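Local structure of glycoside transferase (Listeria monocytogenes, 6R2M) at residues Y122-M125 with A126-I129. The protein probably acts as an extracellular glycoside hydrolase on exopolysaccharide, possibly with transferase activity. Residues are numbered along the deposited sequence; the frame is centred on the assembly and turned at random.
Sequences YKKM and ADKI
Ala126 donates its backbone N-H to Tyr122 O at 3.0 Å, the first of four i to i+4 bonds that carry the helix through residues 122-129. Its methyl rests on that turn's carbonyl oxygens and faces Tyr111 of helix 100-116, while the Tyr122 ring reaches toward helix 66-79, edge-to-face with Phe69 and with its OH bonded to Gln70. Asp127 repeats the backbone bond, Asp127 N to Lys123 O at 3.0 Å, and adds a link between side chains. One water accepts from Lys123 NZ at 2.9 Å and donates to Asp127 OD1 at 2.7 Å; OD1 is also bonded to Tyr111 OH, so this carboxylate oxygen has two hydrogen-bond partners. Lys123 NZ itself stays 4.4 Å from Asp127 OD2, where its charge may help stabilise the carboxylate, though this is beyond a salt bridge. The aliphatic part of Lys124 runs alongside the same carboxylate.

Lys128 folds back on the helix. Bends at chi2 (-22°) and chi4 (-97°), both away from the staggered positions, curl its chain over the preceding turn, bringing Lys128 NZ to Lys124 O at 2.7 Å. Lys124 O also accepts from Lys128 N at 3.2 Å, so a single residue grips it twice; NZ arrives well off the carbonyl direction, with a C=O...N angle of 115°. A long salt bridge to Asp127 OD2 gives the ammonium a second, looser partner.

Ile129 closes the series with a nearly straight bond from its N to Met125 O. On this flank Met125 lies extended beside it, Met125 CG 4.0 Å from Ile129 CD1, and both pack on Ile81, with Met125 also against Val73 and Leu76. The result is an amphipathic alpha-helix: one flank packs against helices 66-79 and 100-116, and the lysine-rich flank faces outward.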
# COMPACT_ATOMS: atom_id res chain seq x y z
N TYR A 122 -9.39 -16.05 -10.08
CA TYR A 122 -8.70 -14.88 -9.54
C TYR A 122 -7.19 -15.00 -9.74
O TYR A 122 -6.50 -14.01 -10.00
CB TYR A 122 -9.01 -14.71 -8.04
CG TYR A 122 -10.42 -14.29 -7.69
CD1 TYR A 122 -11.22 -13.58 -8.59
CD2 TYR A 122 -10.95 -14.58 -6.44
CE1 TYR A 122 -12.52 -13.19 -8.24
CE2 TYR A 122 -12.22 -14.20 -6.09
CZ TYR A 122 -13.00 -13.50 -6.98
OH TYR A 122 -14.27 -13.15 -6.60
N LYS A 123 -6.66 -16.20 -9.61
CA LYS A 123 -5.20 -16.38 -9.75
C LYS A 123 -4.81 -16.13 -11.21
O LYS A 123 -3.82 -15.53 -11.43
CB LYS A 123 -4.80 -17.82 -9.40
CG LYS A 123 -3.34 -18.19 -9.60
CD LYS A 123 -3.04 -19.47 -8.90
CE LYS A 123 -1.59 -19.65 -8.49
NZ LYS A 123 -0.80 -19.82 -9.73
N LYS A 124 -5.62 -16.63 -12.13
CA LYS A 124 -5.27 -16.45 -13.54
C LYS A 124 -5.42 -15.00 -13.96
O LYS A 124 -4.64 -14.52 -14.80
CB LYS A 124 -6.12 -17.36 -14.43
CG LYS A 124 -6.14 -18.82 -14.01
CD LYS A 124 -4.77 -19.36 -13.67
CE LYS A 124 -4.83 -20.83 -13.24
NZ LYS A 124 -3.47 -21.46 -13.16
N MET A 125 -6.39 -14.30 -13.37
CA MET A 125 -6.53 -12.86 -13.60
C MET A 125 -5.30 -12.12 -13.12
O MET A 125 -4.77 -11.25 -13.82
CB MET A 125 -7.79 -12.35 -12.90
CG MET A 125 -8.01 -10.86 -13.05
SD MET A 125 -9.57 -10.41 -12.24
CE MET A 125 -9.52 -8.63 -12.35
N ALA A 126 -4.81 -12.45 -11.92
CA ALA A 126 -3.63 -11.78 -11.39
C ALA A 126 -2.39 -12.09 -12.22
O ALA A 126 -1.56 -11.19 -12.45
CB ALA A 126 -3.42 -12.18 -9.93
N ASP A 127 -2.26 -13.34 -12.69
CA ASP A 127 -1.14 -13.71 -13.57
C ASP A 127 -1.08 -12.77 -14.77
O ASP A 127 0.00 -12.30 -15.16
CB ASP A 127 -1.28 -15.15 -14.08
CG ASP A 127 -0.96 -16.24 -13.05
OD1 ASP A 127 -0.40 -15.97 -11.98
OD2 ASP A 127 -1.26 -17.42 -13.36
N LYS A 128 -2.23 -12.53 -15.39
CA LYS A 128 -2.29 -11.78 -16.63
C LYS A 128 -1.94 -10.32 -16.38
O LYS A 128 -1.14 -9.72 -17.11
CB LYS A 128 -3.68 -11.89 -17.27
CG LYS A 128 -4.16 -13.29 -17.59
CD LYS A 128 -3.02 -14.27 -17.71
CE LYS A 128 -3.52 -15.70 -17.65
NZ LYS A 128 -3.43 -16.30 -16.35
N ILE A 129 -2.52 -9.74 -15.33
CA ILE A 129 -2.25 -8.34 -15.01
C ILE A 129 -0.79 -8.17 -14.63
O ILE A 129 -0.10 -7.27 -15.12
CB ILE A 129 -3.19 -7.85 -13.90
CG1 ILE A 129 -4.62 -7.78 -14.41
CG2 ILE A 129 -2.77 -6.47 -13.40
CD1 ILE A 129 -5.64 -7.64 -13.28
O HOH W 1 1.03 -17.63 -10.34